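Local coordinates for protein enoyl-CoA hydratase (Mycobacterium smegmatis, PDB 3PE8) that probably catalyses the reversible hydration of trans-2-enoyl-CoA thioesters to 3-hydroxyacyl-CoA and, in this crystal, carries a bound zinc ion, at residues I58-D63 and I96-G101; G101-G106 and A123-T128; P9-D14 and L22-P27; Q28-L33 and F66-D71; T40-L45 and P86-M91. One frame throughout, in Å; residues are numbered along the deposited sequence.

In the fold
Interactions 1 and 3 belong to the same mixed sheet: backbone hydrogen bonds tie strand 56-61 to strand 19-24. Interaction 1 is buried and parallel, whereas interaction 3 is an antiparallel hairpin at the sheet edge, partly open to solvent. Interaction 2, also buried and parallel, starts at Gly101, where interaction 1 ends, and forms part of a second, smaller sheet. Interaction 4, buried, pairs two loops without regular structure; backbone hydrogen bonds from Cys67 to Ala102 and Val104 join it to interaction 2, and Arg26 joins it to interaction 3. Interaction 5, partly buried, differs in chemistry: no hydrogen bond crosses it, and aromatic and aliphatic groups hold helix 35-50, which also packs on interaction 3, against a loop.

Interaction 1 (I58-D63 and I96-G101); sequences IVTGAD and IGAING
The Asn100 amide and the Asp63 carboxylate meet at 32° between their planes, sliding past each other in opposite directions. At the nitrogen end of the amide, ND2 of Asn100 donates to OD1 of Asp63 over 2.9 Å, and the oxygen receives it on its anti lone pair. Gly61 N approaches Asn100 OD1 at 3.1 Å from about 50° above the carbonyl plane, not on a lone pair. With chi1 at 58°, CG of Asn100 lies between its backbone N and carbonyl carbon, and the amide reaches both partners across the end of strand 56-61. The other carboxylate oxygen, OD2 of Asp63, is taken by His180. These polar groups close off two neighbouring parallel strands of the main sheet of the crotonase fold, 56-61 and 95-99. Evidence for the pairing is two nearly straight bonds: Val59 N to Ile96 O, 2.8 Å, and Ala98 N to Val59 O, 2.9 Å. Further along, the Thr60 hydroxyl OG1 donates to Ala98 O at 2.7 Å. On the sheet face shared by Ile58, Ile96 and Ala98, CG2 of Ile58 rests 4.1 Å from Ala98 CB, and helix 183-195 packs on Ile58.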
# COMPACT_ATOMS: atom_id res chain seq x y z
N ILE A 58 -4.80 -3.26 32.35
CA ILE A 58 -5.91 -4.19 32.12
C ILE A 58 -7.19 -3.38 32.01
O ILE A 58 -7.46 -2.55 32.90
CB ILE A 58 -6.04 -5.24 33.27
CG1 ILE A 58 -4.77 -6.09 33.36
CG2 ILE A 58 -7.31 -6.11 33.11
CD1 ILE A 58 -4.69 -6.97 34.60
N VAL A 59 -7.98 -3.64 30.98
CA VAL A 59 -9.29 -3.02 30.84
C VAL A 59 -10.34 -4.09 31.06
O VAL A 59 -10.27 -5.15 30.44
CB VAL A 59 -9.49 -2.38 29.45
CG1 VAL A 59 -10.95 -1.84 29.28
CG2 VAL A 59 -8.52 -1.21 29.21
N THR A 60 -11.34 -3.81 31.92
CA THR A 60 -12.40 -4.79 32.15
C THR A 60 -13.67 -4.03 32.45
O THR A 60 -13.64 -2.79 32.55
CB THR A 60 -12.00 -5.81 33.24
OG1 THR A 60 -12.86 -6.96 33.18
CG2 THR A 60 -12.02 -5.23 34.66
N GLY A 61 -14.76 -4.75 32.59
CA GLY A 61 -16.04 -4.13 32.97
C GLY A 61 -16.58 -4.64 34.28
O GLY A 61 -16.38 -5.81 34.64
N ALA A 62 -17.33 -3.79 34.98
CA ALA A 62 -18.13 -4.23 36.10
C ALA A 62 -19.11 -5.29 35.60
O ALA A 62 -19.69 -5.13 34.54
CB ALA A 62 -18.88 -3.04 36.72
N ASP A 63 -19.29 -6.38 36.33
CA ASP A 63 -20.17 -7.45 35.86
C ASP A 63 -21.64 -6.99 35.74
O ASP A 63 -22.07 -6.06 36.43
CB ASP A 63 -20.12 -8.67 36.80
CG ASP A 63 -18.98 -9.65 36.46
OD1 ASP A 63 -18.45 -9.65 35.35
OD2 ASP A 63 -18.68 -10.49 37.36
N ILE A 96 -4.29 -5.08 28.05
CA ILE A 96 -4.92 -6.41 28.08
C ILE A 96 -6.40 -6.18 28.34
O ILE A 96 -6.76 -5.51 29.32
CB ILE A 96 -4.38 -7.28 29.22
CG1 ILE A 96 -2.92 -7.60 29.00
CG2 ILE A 96 -5.24 -8.62 29.33
CD1 ILE A 96 -2.18 -8.06 30.29
N GLY A 97 -7.25 -6.66 27.44
CA GLY A 97 -8.70 -6.63 27.68
C GLY A 97 -9.13 -7.90 28.34
O GLY A 97 -8.90 -9.00 27.77
N ALA A 98 -9.75 -7.80 29.52
CA ALA A 98 -10.29 -8.96 30.24
C ALA A 98 -11.79 -8.89 30.06
O ALA A 98 -12.50 -8.11 30.73
CB ALA A 98 -9.89 -8.93 31.72
N ILE A 99 -12.27 -9.64 29.08
CA ILE A 99 -13.68 -9.51 28.64
C ILE A 99 -14.55 -10.40 29.50
O ILE A 99 -14.53 -11.64 29.36
CB ILE A 99 -13.82 -9.86 27.18
CG1 ILE A 99 -12.77 -9.15 26.29
CG2 ILE A 99 -15.26 -9.50 26.71
CD1 ILE A 99 -12.74 -7.61 26.47
N ASN A 100 -15.33 -9.77 30.38
CA ASN A 100 -16.09 -10.45 31.43
C ASN A 100 -17.52 -10.82 31.06
O ASN A 100 -18.19 -11.49 31.82
CB ASN A 100 -16.12 -9.58 32.69
CG ASN A 100 -16.73 -8.21 32.43
OD1 ASN A 100 -16.16 -7.41 31.68
ND2 ASN A 100 -17.90 -7.94 33.02
N GLY A 101 -18.00 -10.34 29.92
CA GLY A 101 -19.39 -10.51 29.51
C GLY A 101 -19.52 -9.95 28.10
O GLY A 101 -18.53 -9.86 27.35

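Interaction 2 (G101-G106 and A123-T128)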
# COMPACT_ATOMS: atom_id res chain seq x y z
N GLY A 101 -18.00 -10.34 29.92
CA GLY A 101 -19.39 -10.51 29.51
C GLY A 101 -19.52 -9.95 28.10
O GLY A 101 -18.53 -9.86 27.35
N ALA A 102 -20.74 -9.56 27.73
CA ALA A 102 -21.02 -9.10 26.38
C ALA A 102 -20.21 -7.85 26.04
O ALA A 102 -20.10 -6.92 26.85
CB ALA A 102 -22.54 -8.81 26.20
N ALA A 103 -19.67 -7.86 24.82
CA ALA A 103 -18.90 -6.76 24.24
C ALA A 103 -19.59 -6.51 22.89
O ALA A 103 -19.49 -7.31 21.97
CB ALA A 103 -17.46 -7.18 24.03
N VAL A 104 -20.36 -5.44 22.82
CA VAL A 104 -21.30 -5.20 21.73
C VAL A 104 -21.05 -3.87 21.06
O VAL A 104 -20.98 -2.85 21.71
CB VAL A 104 -22.76 -5.29 22.24
CG1 VAL A 104 -23.78 -5.11 21.08
CG2 VAL A 104 -22.97 -6.64 22.96
N THR A 105 -20.86 -3.91 19.73
CA THR A 105 -20.83 -2.72 18.89
C THR A 105 -19.69 -1.81 19.30
O THR A 105 -18.55 -2.23 19.15
CB THR A 105 -22.23 -2.12 18.77
OG1 THR A 105 -23.11 -3.20 18.46
CG2 THR A 105 -22.32 -1.08 17.63
N GLY A 106 -19.90 -0.62 19.86
CA GLY A 106 -18.75 0.16 20.35
C GLY A 106 -17.94 -0.56 21.41
O GLY A 106 -16.74 -0.34 21.53
N ALA A 123 -18.03 -14.44 28.28
CA ALA A 123 -17.87 -13.38 27.28
C ALA A 123 -18.62 -13.75 26.02
O ALA A 123 -18.74 -14.92 25.65
CB ALA A 123 -16.43 -13.20 26.97
N LYS A 124 -19.13 -12.74 25.36
CA LYS A 124 -19.70 -12.92 24.00
C LYS A 124 -19.53 -11.63 23.26
O LYS A 124 -19.36 -10.58 23.87
CB LYS A 124 -21.16 -13.35 24.02
CG LYS A 124 -22.04 -12.59 24.89
CD LYS A 124 -23.38 -13.32 25.09
CE LYS A 124 -24.33 -12.46 25.90
NZ LYS A 124 -25.58 -13.18 26.21
N PHE A 125 -19.54 -11.70 21.94
CA PHE A 125 -19.14 -10.56 21.11
C PHE A 125 -20.18 -10.39 20.01
O PHE A 125 -20.63 -11.36 19.42
CB PHE A 125 -17.78 -10.84 20.47
CG PHE A 125 -16.69 -11.11 21.46
CD1 PHE A 125 -16.46 -12.39 21.96
CD2 PHE A 125 -15.91 -10.06 21.90
CE1 PHE A 125 -15.41 -12.58 22.88
CE2 PHE A 125 -14.90 -10.27 22.82
CZ PHE A 125 -14.68 -11.50 23.31
N ALA A 126 -20.59 -9.16 19.77
CA ALA A 126 -21.56 -8.88 18.70
C ALA A 126 -21.40 -7.52 18.10
O ALA A 126 -20.95 -6.59 18.77
CB ALA A 126 -23.04 -9.09 19.22
N ASP A 127 -21.79 -7.41 16.83
CA ASP A 127 -21.83 -6.16 16.11
C ASP A 127 -23.26 -5.88 15.72
O ASP A 127 -23.81 -6.57 14.85
CB ASP A 127 -20.96 -6.21 14.87
CG ASP A 127 -21.02 -4.92 14.07
OD1 ASP A 127 -21.46 -3.92 14.65
OD2 ASP A 127 -20.73 -4.90 12.87
N THR A 128 -23.88 -4.88 16.34
CA THR A 128 -25.25 -4.53 15.99
C THR A 128 -25.38 -3.25 15.15
O THR A 128 -26.51 -2.74 15.00
CB THR A 128 -26.11 -4.42 17.23
OG1 THR A 128 -25.69 -3.30 18.04
CG2 THR A 128 -26.05 -5.72 18.02
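The smaller sheet of the crotonase fold is joined here through Ala103 and Phe125, paired in parallel between strands 102-104 and 124-126. Three backbone hydrogen bonds define the pairing: Ala103 N to Lys124 O at 2.9 Å, Ala126 N to Ala103 O at 3.1 Å, and Thr105 N to Ala126 O at 2.8 Å. On one sheet face, CD2 of the Phe125 ring meets Ala103 CB at 3.9 Å; on the other, Ala102 CB lies 4.0 Å from Lys124 CG. The lysine chain runs extended beyond CG, and its charged end makes a cation-pi contact with Tyr162. Both strands lead to the metal site: Thr105 immediately precedes helix 106-113, which carries the zinc ligand Glu109, and Asp127 lies two residues before the second ligand, His129. Where the strands end, OG1 of Thr105 and OG1 of Thr128 share a 2.6 Å hydrogen bond, the two side chains crossing at about a right angle. At chi1 67°, Thr128 OG1 lies between its own N and carbonyl carbon, and methyl CG2 turns to CG1 of Val104, 3.9 Å away. In the second shell of the zinc, OD1 of Asp127 holds ND1 of His129, and OD2 of the same carboxylate binds Ser157.

Interaction 3 (P9-D14 and L22-P27); sequences PVLLVD and LTLNRP
Asn25 points into the opposite segment and meets Pro9, Val10 and Leu12. Its CB lies 3.4 Å from Val10 O, which accepts the backbone N of Asn25 at 2.8 Å. From there chi1 of -166° swings CG to the side facing away from the backbone N, where it meets Leu12 CD1 at 3.8 Å. At the tip, ND2 donates to Pro9 O over 2.9 Å with a C=O...N angle of 172°, so this nitrogen faces the carbonyl almost head-on; ND2 also touches Leu12 CG, and OD1 of Asn25 lies 4.0 Å from Leu12 CD1. The amide thus ties Pro9 to the residue that follows strand 19-24. Within the hairpin of strands 11-16 and 19-24, Leu12 and Thr23 form the hydrogen-bonded pair, each N bound to the other's O at 2.9 Å. A water bonded to Thr23 OG1 also reaches Leu12 O, weakly. Leu11, on the other face, presses CD1 against Thr23 O at 3.5 Å and against CD2 of Leu24, while Val13 and Leu22 lie side by side. The aliphatic part of Arg26 runs along Val10, and its guanidinium continues to Ala32 O and Asp71. Leu11 and Leu22 project onto helix 35-50, and strand 19-24 bonds along its other edge to strand 56-61, leaving strand 11-16 outermost in the chain's main sheet.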
# COMPACT_ATOMS: atom_id res chain seq x y z
N PRO A 9 -17.80 6.39 40.99
CA PRO A 9 -17.22 6.90 39.75
C PRO A 9 -17.55 5.99 38.58
O PRO A 9 -17.72 4.77 38.76
CB PRO A 9 -15.72 6.86 40.02
CG PRO A 9 -15.55 5.83 41.04
CD PRO A 9 -16.77 5.89 41.91
N VAL A 10 -17.61 6.58 37.40
CA VAL A 10 -17.91 5.81 36.20
C VAL A 10 -16.76 4.91 35.76
O VAL A 10 -16.97 4.04 34.93
CB VAL A 10 -18.33 6.70 34.99
CG1 VAL A 10 -19.68 7.41 35.27
CG2 VAL A 10 -17.20 7.65 34.57
N LEU A 11 -15.56 5.12 36.32
CA LEU A 11 -14.37 4.32 35.98
C LEU A 11 -13.59 4.05 37.24
O LEU A 11 -13.18 4.98 37.91
CB LEU A 11 -13.45 5.02 34.98
CG LEU A 11 -12.31 4.15 34.42
CD1 LEU A 11 -12.82 3.13 33.42
CD2 LEU A 11 -11.24 5.06 33.78
N LEU A 12 -13.42 2.79 37.60
CA LEU A 12 -12.61 2.43 38.77
C LEU A 12 -11.18 2.22 38.33
O LEU A 12 -10.93 1.71 37.23
CB LEU A 12 -13.15 1.18 39.45
CG LEU A 12 -14.58 1.31 39.95
CD1 LEU A 12 -15.09 -0.04 40.42
CD2 LEU A 12 -14.70 2.34 41.06
N VAL A 13 -10.24 2.64 39.19
CA VAL A 13 -8.80 2.56 38.87
C VAL A 13 -8.07 1.92 40.05
O VAL A 13 -8.22 2.35 41.18
CB VAL A 13 -8.20 3.97 38.58
CG1 VAL A 13 -6.71 3.90 38.24
CG2 VAL A 13 -8.99 4.72 37.47
N ASP A 14 -7.26 0.89 39.76
CA ASP A 14 -6.41 0.23 40.75
C ASP A 14 -5.01 0.11 40.15
O ASP A 14 -4.90 -0.19 38.96
CB ASP A 14 -6.92 -1.17 41.04
CG ASP A 14 -5.98 -1.94 41.98
OD1 ASP A 14 -5.08 -2.67 41.49
OD2 ASP A 14 -6.09 -1.74 43.21
N LEU A 22 -8.33 -0.69 34.77
CA LEU A 22 -9.37 0.32 34.51
C LEU A 22 -10.66 -0.48 34.33
O LEU A 22 -10.76 -1.32 33.41
CB LEU A 22 -9.04 1.08 33.22
CG LEU A 22 -7.69 1.82 33.20
CD1 LEU A 22 -7.47 2.48 31.84
CD2 LEU A 22 -7.60 2.84 34.36
N THR A 23 -11.60 -0.27 35.24
CA THR A 23 -12.86 -1.02 35.23
C THR A 23 -13.99 -0.08 34.84
O THR A 23 -14.32 0.83 35.60
CB THR A 23 -13.14 -1.66 36.59
OG1 THR A 23 -12.04 -2.53 36.97
CG2 THR A 23 -14.47 -2.47 36.54
N LEU A 24 -14.58 -0.29 33.66
CA LEU A 24 -15.78 0.43 33.23
C LEU A 24 -16.87 0.19 34.27
O LEU A 24 -17.13 -0.94 34.62
CB LEU A 24 -16.26 -0.05 31.86
CG LEU A 24 -15.25 -0.09 30.71
CD1 LEU A 24 -15.93 -0.73 29.50
CD2 LEU A 24 -14.71 1.30 30.35
N ASN A 25 -17.45 1.26 34.81
CA ASN A 25 -18.28 1.13 36.01
C ASN A 25 -19.63 1.85 35.89
O ASN A 25 -19.98 2.72 36.72
CB ASN A 25 -17.50 1.60 37.27
CG ASN A 25 -18.19 1.17 38.56
OD1 ASN A 25 -18.71 0.04 38.65
ND2 ASN A 25 -18.21 2.06 39.55
N ARG A 26 -20.38 1.48 34.86
CA ARG A 26 -21.77 1.90 34.75
C ARG A 26 -22.62 0.66 34.53
O ARG A 26 -23.33 0.55 33.54
CB ARG A 26 -22.00 2.92 33.61
CG ARG A 26 -21.19 4.21 33.72
CD ARG A 26 -21.48 5.10 32.55
NE ARG A 26 -22.84 5.65 32.64
CZ ARG A 26 -23.79 5.60 31.71
NH1 ARG A 26 -23.60 4.99 30.53
NH2 ARG A 26 -24.95 6.20 31.95
N PRO A 27 -22.58 -0.28 35.49
CA PRO A 27 -23.29 -1.54 35.24
C PRO A 27 -24.80 -1.35 35.12
O PRO A 27 -25.47 -2.13 34.43
CB PRO A 27 -22.91 -2.41 36.44
CG PRO A 27 -22.44 -1.47 37.48
CD PRO A 27 -21.80 -0.34 36.74
O HOH W 1 -10.23 -1.16 38.47

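Interaction 4 (Q28-L33 and F66-D71)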
# COMPACT_ATOMS: atom_id res chain seq x y z
N GLN A 28 -25.34 -0.33 35.78
CA GLN A 28 -26.76 -0.03 35.69
C GLN A 28 -27.20 0.30 34.26
O GLN A 28 -28.39 0.27 33.95
CB GLN A 28 -27.10 1.13 36.66
CG GLN A 28 -26.48 2.50 36.25
CD GLN A 28 -24.99 2.76 36.63
OE1 GLN A 28 -24.25 1.89 37.14
NE2 GLN A 28 -24.57 4.01 36.39
N SER A 29 -26.23 0.63 33.39
CA SER A 29 -26.42 0.97 31.98
C SER A 29 -25.56 0.07 31.07
O SER A 29 -25.19 0.43 29.94
CB SER A 29 -26.05 2.43 31.74
OG SER A 29 -26.94 3.27 32.46
N ARG A 30 -25.25 -1.14 31.56
CA ARG A 30 -24.46 -2.12 30.79
C ARG A 30 -23.10 -1.57 30.35
O ARG A 30 -22.57 -1.96 29.29
CB ARG A 30 -25.26 -2.63 29.58
CG ARG A 30 -26.50 -3.34 29.97
CD ARG A 30 -27.29 -3.74 28.72
NE ARG A 30 -28.38 -4.62 29.09
CZ ARG A 30 -29.63 -4.23 29.31
NH1 ARG A 30 -29.99 -2.95 29.19
NH2 ARG A 30 -30.53 -5.15 29.66
N ASN A 31 -22.52 -0.73 31.19
CA ASN A 31 -21.26 -0.07 30.94
C ASN A 31 -21.25 0.68 29.62
O ASN A 31 -20.20 0.81 28.99
CB ASN A 31 -20.11 -1.11 31.01
CG ASN A 31 -19.94 -1.68 32.40
OD1 ASN A 31 -20.27 -1.00 33.40
ND2 ASN A 31 -19.48 -2.93 32.48
N ALA A 32 -22.40 1.20 29.23
CA ALA A 32 -22.51 1.99 28.00
C ALA A 32 -21.58 3.21 28.09
O ALA A 32 -21.39 3.82 29.17
CB ALA A 32 -23.97 2.40 27.75
N LEU A 33 -21.00 3.55 26.95
CA LEU A 33 -20.01 4.62 26.87
C LEU A 33 -20.70 5.97 26.67
O LEU A 33 -20.91 6.46 25.54
CB LEU A 33 -19.04 4.35 25.73
CG LEU A 33 -18.30 3.02 25.86
CD1 LEU A 33 -17.48 2.77 24.62
CD2 LEU A 33 -17.45 2.89 27.13
N PHE A 66 -19.40 -6.59 29.65
CA PHE A 66 -18.15 -5.86 29.43
C PHE A 66 -18.48 -4.42 29.01
O PHE A 66 -18.18 -3.47 29.75
CB PHE A 66 -17.22 -6.55 28.42
CG PHE A 66 -16.05 -5.70 28.01
CD1 PHE A 66 -14.97 -5.54 28.87
CD2 PHE A 66 -16.01 -5.09 26.78
CE1 PHE A 66 -13.89 -4.76 28.51
CE2 PHE A 66 -14.90 -4.34 26.39
CZ PHE A 66 -13.86 -4.16 27.27
N CYS A 67 -19.16 -4.27 27.88
CA CYS A 67 -19.55 -2.95 27.36
C CYS A 67 -20.57 -3.13 26.24
O CYS A 67 -20.26 -3.80 25.25
CB CYS A 67 -18.32 -2.19 26.82
SG CYS A 67 -18.73 -0.56 26.19
N ALA A 68 -21.76 -2.55 26.43
CA ALA A 68 -22.87 -2.66 25.45
C ALA A 68 -22.75 -1.69 24.29
O ALA A 68 -23.61 -1.74 23.42
CB ALA A 68 -24.22 -2.44 26.16
N GLY A 69 -21.74 -0.81 24.29
CA GLY A 69 -21.52 0.15 23.20
C GLY A 69 -21.76 1.59 23.63
O GLY A 69 -21.85 1.89 24.80
N LEU A 70 -21.90 2.47 22.64
CA LEU A 70 -22.14 3.88 22.91
C LEU A 70 -23.48 4.03 23.60
O LEU A 70 -24.41 3.24 23.35
CB LEU A 70 -22.09 4.67 21.60
CG LEU A 70 -20.75 5.32 21.25
CD1 LEU A 70 -19.52 4.43 21.42
CD2 LEU A 70 -20.87 5.86 19.78
N ASP A 71 -23.59 5.00 24.51
CA ASP A 71 -24.86 5.28 25.19
C ASP A 71 -25.78 5.96 24.16
O ASP A 71 -25.61 7.14 23.85
CB ASP A 71 -24.64 6.13 26.46
CG ASP A 71 -25.85 6.10 27.42
OD1 ASP A 71 -26.97 6.42 26.94
OD2 ASP A 71 -25.69 5.77 28.63
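Asn31 and Phe66 meet where two irregular loops run together, and the asparagine amide bridges them. With chi1 at -66° its CG stands beside the backbone N, and ND2 donates to Phe66 O over 3.1 Å, coming from about 50° above the plane of that carbonyl. The same ND2 binds Ala62 O, while OD1 accepts the backbone N of Arg26, so bonds at both ends hold the amide's rotation. Cys67 extends its thiol differently: chi1 of 180° sends SG away from its own N and into the fork of Leu33, 3.6 Å from CG and only slightly farther from both methyl carbons. Gly69 N closes back on this sulfur with a hydrogen bond. Backbone bonds knit the loops further: Ala68 N to Arg30 O, 3.0 Å, and Leu33 N to Gly69 O, 2.8 Å, with a weak one from Asp71 N to Leu33 O. Gly69 has a positive phi. In crotonases the equivalent loop supplies a peptide N-H to the oxyanion hole, probably that of Leu70 here, and the side chain of Leu70 comes to about 5 Å from the zinc ion. The 28-33 loop leads from strand 19-24 into helix 35-50, the 66-71 loop follows strand 56-61, and Cys67 is hydrogen-bonded through its backbone to strand 102-104.

Interaction 5 (T40-L45 and P86-M91)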
# COMPACT_ATOMS: atom_id res chain seq x y z
N THR A 40 -13.45 10.06 30.46
CA THR A 40 -12.72 9.55 31.62
C THR A 40 -11.82 8.36 31.23
O THR A 40 -10.65 8.29 31.64
CB THR A 40 -13.71 9.16 32.76
OG1 THR A 40 -14.49 10.32 33.12
CG2 THR A 40 -12.95 8.68 34.00
N PHE A 41 -12.36 7.46 30.43
CA PHE A 41 -11.61 6.27 30.02
C PHE A 41 -10.41 6.62 29.16
O PHE A 41 -9.27 6.18 29.40
CB PHE A 41 -12.52 5.30 29.28
CG PHE A 41 -11.82 4.08 28.77
CD1 PHE A 41 -11.35 3.11 29.64
CD2 PHE A 41 -11.57 3.95 27.41
CE1 PHE A 41 -10.67 2.00 29.14
CE2 PHE A 41 -10.88 2.83 26.92
CZ PHE A 41 -10.43 1.88 27.81
N PHE A 42 -10.64 7.43 28.13
CA PHE A 42 -9.57 7.80 27.22
C PHE A 42 -8.49 8.60 27.94
O PHE A 42 -7.30 8.42 27.67
CB PHE A 42 -10.10 8.45 25.94
CG PHE A 42 -10.90 7.51 25.06
CD1 PHE A 42 -10.33 6.33 24.60
CD2 PHE A 42 -12.23 7.76 24.76
CE1 PHE A 42 -11.07 5.43 23.84
CE2 PHE A 42 -12.97 6.85 23.99
CZ PHE A 42 -12.37 5.70 23.51
N ARG A 43 -8.89 9.48 28.87
CA ARG A 43 -7.94 10.19 29.70
C ARG A 43 -7.14 9.24 30.60
O ARG A 43 -5.94 9.40 30.77
CB ARG A 43 -8.63 11.27 30.54
CG ARG A 43 -7.69 12.05 31.45
CD ARG A 43 -8.41 13.25 32.09
NE ARG A 43 -9.44 12.77 33.03
CZ ARG A 43 -10.77 12.87 32.88
NH1 ARG A 43 -11.32 13.46 31.81
NH2 ARG A 43 -11.55 12.37 33.83
N ALA A 44 -7.80 8.24 31.17
CA ALA A 44 -7.13 7.25 32.01
C ALA A 44 -6.07 6.45 31.26
O ALA A 44 -5.00 6.15 31.81
CB ALA A 44 -8.18 6.31 32.67
N LEU A 45 -6.33 6.14 29.99
CA LEU A 45 -5.34 5.47 29.15
C LEU A 45 -4.09 6.33 28.97
O LEU A 45 -2.95 5.87 29.14
CB LEU A 45 -5.92 5.05 27.79
CG LEU A 45 -6.88 3.85 27.78
CD1 LEU A 45 -7.46 3.66 26.37
CD2 LEU A 45 -6.21 2.57 28.30
N PRO A 86 -12.20 8.58 16.26
CA PRO A 86 -11.57 7.73 17.26
C PRO A 86 -10.80 8.54 18.30
O PRO A 86 -10.33 9.64 18.02
CB PRO A 86 -10.65 6.82 16.42
CG PRO A 86 -10.38 7.58 15.19
CD PRO A 86 -11.59 8.41 14.92
N LYS A 87 -10.76 7.99 19.51
CA LYS A 87 -10.15 8.64 20.68
C LYS A 87 -9.07 7.80 21.38
O LYS A 87 -8.37 8.31 22.24
CB LYS A 87 -11.24 8.90 21.72
CG LYS A 87 -12.38 9.83 21.25
CD LYS A 87 -11.93 11.24 21.11
CE LYS A 87 -13.09 12.10 20.61
NZ LYS A 87 -12.64 13.45 20.22
N TRP A 88 -8.94 6.52 21.04
CA TRP A 88 -8.00 5.68 21.77
C TRP A 88 -6.60 6.21 21.47
O TRP A 88 -6.24 6.32 20.30
CB TRP A 88 -8.13 4.23 21.30
CG TRP A 88 -7.33 3.23 22.10
CD1 TRP A 88 -5.96 3.07 22.08
CD2 TRP A 88 -7.84 2.25 22.98
NE1 TRP A 88 -5.60 2.04 22.91
CE2 TRP A 88 -6.74 1.51 23.47
CE3 TRP A 88 -9.13 1.87 23.38
CZ2 TRP A 88 -6.90 0.44 24.35
CZ3 TRP A 88 -9.28 0.84 24.24
CH2 TRP A 88 -8.18 0.10 24.71
N PRO A 89 -5.82 6.55 22.52
CA PRO A 89 -4.54 7.25 22.34
C PRO A 89 -3.37 6.34 21.93
O PRO A 89 -3.46 5.12 22.05
CB PRO A 89 -4.29 7.83 23.74
CG PRO A 89 -4.91 6.84 24.65
CD PRO A 89 -6.17 6.41 23.94
N ASP A 90 -2.31 6.94 21.39
CA ASP A 90 -1.10 6.21 21.09
C ASP A 90 -0.46 5.79 22.42
O ASP A 90 -0.26 6.61 23.32
CB ASP A 90 -0.11 7.06 20.29
CG ASP A 90 1.13 6.28 19.88
OD1 ASP A 90 1.03 5.09 19.55
OD2 ASP A 90 2.22 6.90 19.84
N MET A 91 -0.15 4.51 22.53
CA MET A 91 0.39 3.94 23.76
C MET A 91 1.52 3.00 23.39
O MET A 91 1.46 2.33 22.36
CB MET A 91 -0.71 3.18 24.50
CG MET A 91 -1.80 4.08 25.06
SD MET A 91 -3.01 3.10 25.93
CE MET A 91 -2.09 2.68 27.43
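Phe41 turns the edge of its ring toward the face of Trp88 in an offset edge-to-face pair, with the planes at 64° and the centroid of the phenyl ring 5.7 Å from that of the six-membered indole ring. The nearest atoms are Phe41 CE2 and Trp88 CZ3, 3.7 Å apart, the latter lying in the plane of the phenyl ring. Leu45 meets the same indole differently: its methyl CD1 sits over the centre of the six-membered ring, 3.6 Å from the centroid and 8° off the normal, a CH-pi contact. Phe42 is sandwiched. Lys87 CB comes down on one face, 3.5 Å from its centroid, while CD2 of Phe41 lies on the opposite face; the lysine chain crosses this phenyl side chain at about a right angle and then leads away. Farther along the loop, Pro89 CG packs on Leu45 CB at 3.8 Å. SD of Met91 lies 4.0 Å from Leu45 CB, and a bend at chi3 (74°) brings CE to 3.7 Å from Leu45 O. No hydrogen bond crosses the contact. It fastens helix 35-50 to the loop that enters strand 95-99. The inner flank of the helix rests on strands 11-16 and 19-24 through Phe41 and Leu45, helix 106-113 adds Leu110 against both Phe41 and Trp88, and Tyr113 of that helix stacks on the indole.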